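Local coordinates for protein inactive Zymogen C11 Protease (Parabacteroides distasonis, PDB 6MZO) that is the inactive zymogen form of a clostripain-like protease of family C11, which after activation would probably cleave peptide bonds as a cysteine peptidase of clan CD, at residues Gln196-Asp201 and Ala213-Thr218; Ala207-Ile212 and Ala301-Ala306. One frame throughout, in Å; residues are numbered along the deposited sequence.

Overall arrangement
Following the chain from the N terminus, helix 195-203 comes first and helix 209-220 next. Interaction 1 closes the short connection between them, pairing 196-201 with 213-218. Interaction 2 starts at the end of that connection and in the first turn of helix 209-220 (207-212), and closes a much longer excursion to 301-306. The two contacts therefore cross along the chain and do not nest. Their centres lie about 11 Å apart. Both use helix 209-220. Y304 of interaction 2 also packs on A213 and T214 of interaction 1. Together they tie two adjacent helices to strand 302-307, which is the outermost strand at its end of the main nine-stranded sheet.

Interaction 1: Gln196-Asp201 and Ala213-Thr218; sequences QTIMGD and ATKFYT
K215 reaches T197 and D201 with a chain that bends twice, at chi2 (71°) and at chi4 (-54°). The second bend brings NZ to the carboxylate. D201 holds CG anti to its own carbonyl carbon, which points the carboxylate at the lysine. The two side chains approach from opposite directions. NZ lies 2.8 Å from D201 OD2 in a salt bridge. It comes in on the syn side, somewhat out of the carboxylate plane. NZ also gives a weak hydrogen bond to the backbone O of T197. The ammonium thus links a side chain and a backbone carbonyl of one helix. K204 pairs with D201 OD1, so the carboxylate has a lysine at each oxygen.

This is a pair of neighbouring antiparallel helices in the clostripain fold. Over these segments the axes run nearly antiparallel, at 169°, and come within 9.3 Å. CB and CG of K215 pack against I198 and T197. I198 CG2 sits 3.5 Å from K215 CB, a tight carbon contact. T197 OG1 lies 3.6 Å from K215 CG. With an alanine here, D201 OD2 would probably lose its partner across the helix pair, and a gap would probably open beside T197 and I198. One water also joins the helices: it donates to K215 O at 2.8 Å and is hydrogen-bonded to T197 OG1 at 2.9 Å. The same OG1 is also hydrogen-bonded to P194 O.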
ATOM      1  N   GLN A 196       7.433   7.679 -13.600  1.00 21.64           N
ATOM      2  CA  GLN A 196       8.157   8.672 -14.411  1.00 20.69           C
ATOM      3  C   GLN A 196       7.937  10.123 -13.955  1.00 22.42           C
ATOM      4  O   GLN A 196       8.675  11.023 -14.441  1.00 21.34           O
ATOM      5  CB  GLN A 196       7.727   8.506 -15.881  1.00 23.72           C
ATOM      6  CG  GLN A 196       6.276   8.981 -16.175  1.00 26.41           C
ATOM      7  CD  GLN A 196       5.164   8.034 -15.743  1.00 31.87           C
ATOM      8  OE1 GLN A 196       5.356   6.920 -15.234  1.00 27.30           O
ATOM      9  NE2 GLN A 196       3.918   8.497 -15.982  1.00 35.18           N
ATOM     10  N   THR A 197       7.042  10.345 -12.992  1.00 20.25           N
ATOM     11  CA  THR A 197       6.818  11.704 -12.525  1.00 18.68           C
ATOM     12  C   THR A 197       7.096  11.854 -11.031  1.00 19.00           C
ATOM     13  O   THR A 197       7.043  12.989 -10.528  1.00 21.23           O
ATOM     14  CB  THR A 197       5.353  12.221 -12.766  1.00 22.56           C
ATOM     15  OG1 THR A 197       4.379  11.408 -12.086  1.00 22.10           O
ATOM     16  CG2 THR A 197       5.031  12.283 -14.235  1.00 25.85           C
ATOM     17  N   ILE A 198       7.306  10.777 -10.284  1.00 18.18           N
ATOM     18  CA  ILE A 198       7.435  10.915  -8.804  1.00 17.31           C
ATOM     19  C   ILE A 198       8.864  10.721  -8.245  1.00 18.74           C
ATOM     20  O   ILE A 198       9.058  10.703  -7.005  1.00 18.27           O
ATOM     21  CB  ILE A 198       6.558   9.934  -8.026  1.00 17.35           C
ATOM     22  CG1 ILE A 198       6.810   8.500  -8.492  1.00 19.82           C
ATOM     23  CG2 ILE A 198       5.029  10.313  -8.376  1.00 20.70           C
ATOM     24  CD1 ILE A 198       6.176   7.414  -7.464  1.00 23.92           C
ATOM     25  N   MET A 199       9.811  10.431  -9.150  1.00 17.41           N
ATOM     26  CA  MET A 199      11.132  10.043  -8.584  1.00 17.79           C
ATOM     27  C   MET A 199      11.745  11.198  -7.769  1.00 17.46           C
ATOM     28  O   MET A 199      12.212  10.951  -6.594  1.00 18.78           O
ATOM     29  CB  MET A 199      12.119   9.614  -9.702  1.00 17.30           C
ATOM     30  CG  MET A 199      11.607   8.365 -10.501  1.00 17.19           C
ATOM     31  SD  MET A 199      11.151   6.972  -9.473  1.00 20.14           S
ATOM     32  CE  MET A 199      12.726   6.713  -8.568  1.00 20.32           C
ATOM     33  N   GLY A 200      11.820  12.391  -8.326  1.00 16.24           N
ATOM     34  CA  GLY A 200      12.338  13.506  -7.507  1.00 19.36           C
ATOM     35  C   GLY A 200      11.583  13.704  -6.174  1.00 19.12           C
ATOM     36  O   GLY A 200      12.242  14.028  -5.132  1.00 20.30           O
ATOM     37  N   ASP A 201      10.258  13.543  -6.175  1.00 19.32           N
ATOM     38  CA  ASP A 201       9.517  13.680  -4.913  1.00 18.58           C
ATOM     39  C   ASP A 201       9.974  12.698  -3.876  1.00 18.28           C
ATOM     40  O   ASP A 201       9.934  13.072  -2.654  1.00 17.88           O
ATOM     41  CB  ASP A 201       7.994  13.543  -5.179  1.00 18.75           C
ATOM     42  CG  ASP A 201       7.458  14.703  -6.027  1.00 24.54           C
ATOM     43  OD1 ASP A 201       7.973  15.842  -5.919  1.00 20.99           O
ATOM     44  OD2 ASP A 201       6.525  14.485  -6.852  1.00 23.87           O
ATOM     45  N   ALA A 213       1.367  11.405  -4.077  1.00 20.80           N
ATOM     46  CA  ALA A 213      -0.048  11.038  -4.252  1.00 21.48           C
ATOM     47  C   ALA A 213      -0.765  11.947  -5.251  1.00 21.04           C
ATOM     48  O   ALA A 213      -1.580  11.485  -6.054  1.00 23.07           O
ATOM     49  CB  ALA A 213      -0.702  11.067  -2.909  1.00 22.05           C
ATOM     50  N   THR A 214      -0.408  13.230  -5.236  1.00 20.61           N
ATOM     51  CA  THR A 214      -1.009  14.166  -6.212  1.00 20.83           C
ATOM     52  C   THR A 214      -0.616  13.803  -7.651  1.00 22.81           C
ATOM     53  O   THR A 214      -1.439  13.920  -8.574  1.00 25.63           O
ATOM     54  CB  THR A 214      -0.693  15.653  -5.941  1.00 27.79           C
ATOM     55  OG1 THR A 214       0.701  15.914  -6.169  1.00 36.60           O
ATOM     56  CG2 THR A 214      -1.037  15.990  -4.528  1.00 24.01           C
ATOM     57  N   LYS A 215       0.607  13.302  -7.844  1.00 21.09           N
ATOM     58  CA  LYS A 215       1.014  12.852  -9.152  1.00 21.82           C
ATOM     59  C   LYS A 215       0.299  11.610  -9.610  1.00 20.31           C
ATOM     60  O   LYS A 215      -0.003  11.481 -10.786  1.00 24.13           O
ATOM     61  CB  LYS A 215       2.524  12.598  -9.149  1.00 23.01           C
ATOM     62  CG  LYS A 215       3.323  13.833  -9.636  1.00 27.53           C
ATOM     63  CD  LYS A 215       3.349  15.049  -8.672  1.00 43.34           C
ATOM     64  CE  LYS A 215       4.378  16.196  -9.139  1.00 23.05           C
ATOM     65  NZ  LYS A 215       5.692  15.541  -9.328  1.00 24.84           N
ATOM     66  N   PHE A 216       0.051  10.695  -8.672  1.00 21.78           N
ATOM     67  CA  PHE A 216      -0.757   9.522  -8.981  1.00 20.43           C
ATOM     68  C   PHE A 216      -2.170   9.927  -9.488  1.00 25.84           C
ATOM     69  O   PHE A 216      -2.638   9.408 -10.522  1.00 23.56           O
ATOM     70  CB  PHE A 216      -0.886   8.632  -7.724  1.00 18.96           C
ATOM     71  CG  PHE A 216      -1.716   7.386  -7.949  1.00 20.96           C
ATOM     72  CD1 PHE A 216      -3.138   7.420  -7.977  1.00 22.66           C
ATOM     73  CD2 PHE A 216      -1.066   6.204  -8.149  1.00 23.44           C
ATOM     74  CE1 PHE A 216      -3.881   6.240  -8.164  1.00 21.53           C
ATOM     75  CE2 PHE A 216      -1.770   4.992  -8.295  1.00 25.41           C
ATOM     76  CZ  PHE A 216      -3.193   5.015  -8.328  1.00 25.70           C
ATOM     77  N   TYR A 217      -2.796  10.849  -8.750  1.00 23.43           N
ATOM     78  CA  TYR A 217      -4.109  11.398  -9.190  1.00 23.98           C
ATOM     79  C   TYR A 217      -4.027  12.104 -10.528  1.00 26.20           C
ATOM     80  O   TYR A 217      -4.833  11.800 -11.434  1.00 29.09           O
ATOM     81  CB  TYR A 217      -4.699  12.331  -8.115  1.00 24.28           C
ATOM     82  CG  TYR A 217      -6.004  12.943  -8.650  1.00 27.11           C
ATOM     83  CD1 TYR A 217      -7.089  12.107  -8.855  1.00 28.72           C
ATOM     84  CD2 TYR A 217      -6.081  14.271  -9.060  1.00 34.20           C
ATOM     85  CE1 TYR A 217      -8.308  12.610  -9.390  1.00 32.91           C
ATOM     86  CE2 TYR A 217      -7.284  14.781  -9.611  1.00 38.35           C
ATOM     87  CZ  TYR A 217      -8.364  13.936  -9.780  1.00 38.54           C
ATOM     88  OH  TYR A 217      -9.522  14.462 -10.300  1.00 40.60           O
ATOM     89  N   THR A 218      -3.021  12.996 -10.706  1.00 26.73           N
ATOM     90  CA  THR A 218      -2.897  13.686 -11.996  1.00 27.36           C
ATOM     91  C   THR A 218      -2.744  12.659 -13.142  1.00 28.86           C
ATOM     92  O   THR A 218      -3.367  12.800 -14.209  1.00 36.81           O
ATOM     93  CB  THR A 218      -1.700  14.637 -11.937  1.00 31.47           C
ATOM     94  OG1 THR A 218      -2.032  15.641 -10.960  1.00 32.85           O
ATOM     95  CG2 THR A 218      -1.467  15.296 -13.288  1.00 35.17           C
TER
HETATM   96  O   HOH W   1       1.798  12.551 -12.633  1.00 25.21           O

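Interaction 2: Ala207-Ile212 and Ala301-Ala306; sequences ADVVGI and AVIYKA
V210 places one methyl against I303 and the other against Y304. Its two branches part at CB: CG1 is anti to the backbone N (chi1 174°), while CG2 lies beside that N. CG2 meets I303 CD1 at 3.9 Å. CG1 meets Y304 CD1, also at 3.9 Å. In both pairs the side chains run at a slant to each other. The methyl approaches the tyrosine ring obliquely, near the CD1 corner.

I303 and Y304 are consecutive, and both turn their CB toward the helix. I303 has backbone angles of -85° and -18°, unlike the extended residues after it. This is consistent with a local break in strand alternation, which lets two neighbouring side chains face one helix. The end of I303 also approaches V209, where CD1 is 4.3 Å from CG2. The contact is apolar throughout.

D208 caps the helix start. Its OD1 accepts from G211 N at 2.9 Å, from well above the carboxylate plane. This N-cap bond closes the first turn, which carries V209 and V210. K204 forms a salt bridge with D208 OD2.

Strand 302-307 pairs through its backbone with strand 226-231. V209 and I303 both touch V229 of that strand and Y180 of strand 178-183. Further along helix 209-220, A213, T214 and Y217 continue the packing on Y304.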
ATOM      1  N   ALA A 207      10.732  13.554   2.234  1.00 21.78           N
ATOM      2  CA  ALA A 207       9.989  12.950   1.122  1.00 21.17           C
ATOM      3  C   ALA A 207       8.692  13.711   0.925  1.00 21.31           C
ATOM      4  O   ALA A 207       7.959  13.996   1.877  1.00 22.74           O
ATOM      5  CB  ALA A 207       9.724  11.453   1.440  1.00 22.62           C
ATOM      6  N   ASP A 208       8.346  14.014  -0.338  1.00 18.42           N
ATOM      7  CA  ASP A 208       7.123  14.785  -0.632  1.00 19.59           C
ATOM      8  C   ASP A 208       5.990  13.821  -0.874  1.00 20.81           C
ATOM      9  O   ASP A 208       5.625  13.505  -2.024  1.00 20.77           O
ATOM     10  CB  ASP A 208       7.422  15.703  -1.855  1.00 20.17           C
ATOM     11  CG  ASP A 208       6.317  16.645  -2.167  1.00 24.55           C
ATOM     12  OD1 ASP A 208       5.275  16.661  -1.471  1.00 24.17           O
ATOM     13  OD2 ASP A 208       6.472  17.380  -3.170  1.00 23.82           O
ATOM     14  N   VAL A 209       5.493  13.305   0.248  1.00 19.00           N
ATOM     15  CA  VAL A 209       4.470  12.247   0.140  1.00 21.33           C
ATOM     16  C   VAL A 209       3.184  12.777  -0.433  1.00 22.24           C
ATOM     17  O   VAL A 209       2.508  12.037  -1.206  1.00 21.83           O
ATOM     18  CB  VAL A 209       4.231  11.589   1.544  1.00 21.37           C
ATOM     19  CG1 VAL A 209       5.556  10.864   1.950  1.00 21.24           C
ATOM     20  CG2 VAL A 209       3.729  12.590   2.598  1.00 24.98           C
ATOM     21  N   VAL A 210       2.842  14.038  -0.152  1.00 22.45           N
ATOM     22  CA  VAL A 210       1.657  14.568  -0.772  1.00 23.37           C
ATOM     23  C   VAL A 210       1.883  14.757  -2.289  1.00 25.03           C
ATOM     24  O   VAL A 210       1.010  14.441  -3.052  1.00 24.48           O
ATOM     25  CB  VAL A 210       1.188  15.902  -0.071  1.00 22.53           C
ATOM     26  CG1 VAL A 210       0.022  16.545  -0.801  1.00 28.75           C
ATOM     27  CG2 VAL A 210       0.848  15.562   1.410  1.00 26.76           C
ATOM     28  N   GLY A 211       3.088  15.206  -2.711  1.00 22.56           N
ATOM     29  CA  GLY A 211       3.439  15.268  -4.121  1.00 22.90           C
ATOM     30  C   GLY A 211       3.263  13.943  -4.809  1.00 24.45           C
ATOM     31  O   GLY A 211       2.718  13.879  -5.895  1.00 22.56           O
ATOM     32  N   ILE A 212       3.782  12.885  -4.187  1.00 20.21           N
ATOM     33  CA  ILE A 212       3.676  11.577  -4.812  1.00 18.40           C
ATOM     34  C   ILE A 212       2.223  11.165  -5.081  1.00 21.80           C
ATOM     35  O   ILE A 212       1.901  10.760  -6.192  1.00 20.17           O
ATOM     36  CB  ILE A 212       4.374  10.513  -3.937  1.00 18.38           C
ATOM     37  CG1 ILE A 212       5.890  10.743  -3.950  1.00 21.02           C
ATOM     38  CG2 ILE A 212       4.022   9.077  -4.436  1.00 19.60           C
ATOM     39  CD1 ILE A 212       6.610   9.934  -2.833  1.00 23.99           C
ATOM     40  N   ALA A 301      -5.518  11.930  10.278  1.00 27.24           N
ATOM     41  CA  ALA A 301      -4.815  10.708   9.841  1.00 24.01           C
ATOM     42  C   ALA A 301      -4.700  10.588   8.350  1.00 25.44           C
ATOM     43  O   ALA A 301      -3.620  10.204   7.852  1.00 26.32           O
ATOM     44  CB  ALA A 301      -5.489   9.479  10.379  1.00 23.26           C
ATOM     45  N   VAL A 302      -5.744  10.972   7.624  1.00 23.91           N
ATOM     46  CA  VAL A 302      -5.703  10.835   6.168  1.00 21.19           C
ATOM     47  C   VAL A 302      -5.347  12.252   5.626  1.00 27.25           C
ATOM     48  O   VAL A 302      -6.250  13.141   5.499  1.00 27.34           O
ATOM     49  CB  VAL A 302      -6.984  10.305   5.630  1.00 21.67           C
ATOM     50  CG1 VAL A 302      -6.888  10.194   4.065  1.00 24.71           C
ATOM     51  CG2 VAL A 302      -7.314   8.881   6.203  1.00 25.77           C
ATOM     52  N   ILE A 303      -4.067  12.508   5.360  1.00 24.66           N
ATOM     53  CA  ILE A 303      -3.638  13.872   5.116  1.00 26.96           C
ATOM     54  C   ILE A 303      -3.816  14.297   3.684  1.00 24.27           C
ATOM     55  O   ILE A 303      -3.842  15.515   3.417  1.00 27.45           O
ATOM     56  CB  ILE A 303      -2.162  14.151   5.554  1.00 27.31           C
ATOM     57  CG1 ILE A 303      -1.190  13.265   4.743  1.00 25.24           C
ATOM     58  CG2 ILE A 303      -2.092  13.954   7.073  1.00 29.72           C
ATOM     59  CD1 ILE A 303       0.260  13.823   4.854  1.00 30.95           C
ATOM     60  N   TYR A 304      -3.971  13.311   2.782  1.00 23.19           N
ATOM     61  CA  TYR A 304      -4.291  13.594   1.390  1.00 23.77           C
ATOM     62  C   TYR A 304      -5.084  12.435   0.881  1.00 23.27           C
ATOM     63  O   TYR A 304      -4.750  11.277   1.196  1.00 25.42           O
ATOM     64  CB  TYR A 304      -3.009  13.789   0.564  1.00 24.46           C
ATOM     65  CG  TYR A 304      -3.337  14.021  -0.907  1.00 25.04           C
ATOM     66  CD1 TYR A 304      -3.618  15.290  -1.396  1.00 30.44           C
ATOM     67  CD2 TYR A 304      -3.461  12.923  -1.768  1.00 25.37           C
ATOM     68  CE1 TYR A 304      -3.929  15.467  -2.720  1.00 31.52           C
ATOM     69  CE2 TYR A 304      -3.783  13.068  -3.134  1.00 28.53           C
ATOM     70  CZ  TYR A 304      -4.055  14.342  -3.576  1.00 29.52           C
ATOM     71  OH  TYR A 304      -4.345  14.610  -4.910  1.00 30.98           O
ATOM     72  N   LYS A 305      -6.137  12.711   0.096  1.00 23.59           N
ATOM     73  CA  LYS A 305      -6.862  11.650  -0.604  1.00 22.36           C
ATOM     74  C   LYS A 305      -7.412  12.199  -1.908  1.00 25.94           C
ATOM     75  O   LYS A 305      -7.705  13.411  -2.048  1.00 28.40           O
ATOM     76  CB  LYS A 305      -7.964  11.073   0.236  1.00 24.08           C
ATOM     77  CG  LYS A 305      -9.151  12.072   0.443  1.00 26.57           C
ATOM     78  CD  LYS A 305     -10.323  11.354   1.149  1.00 29.54           C
ATOM     79  CE  LYS A 305     -11.500  12.334   1.250  1.00 38.49           C
ATOM     80  NZ  LYS A 305     -11.101  13.401   2.150  1.00 44.76           N
ATOM     81  N   ALA A 306      -7.509  11.344  -2.905  1.00 23.41           N
ATOM     82  CA  ALA A 306      -8.101  11.764  -4.150  1.00 26.46           C
ATOM     83  C   ALA A 306      -8.706  10.573  -4.844  1.00 26.31           C
ATOM     84  O   ALA A 306      -8.212   9.449  -4.755  1.00 24.24           O
ATOM     85  CB  ALA A 306      -7.081  12.452  -5.054  1.00 25.91           C
TER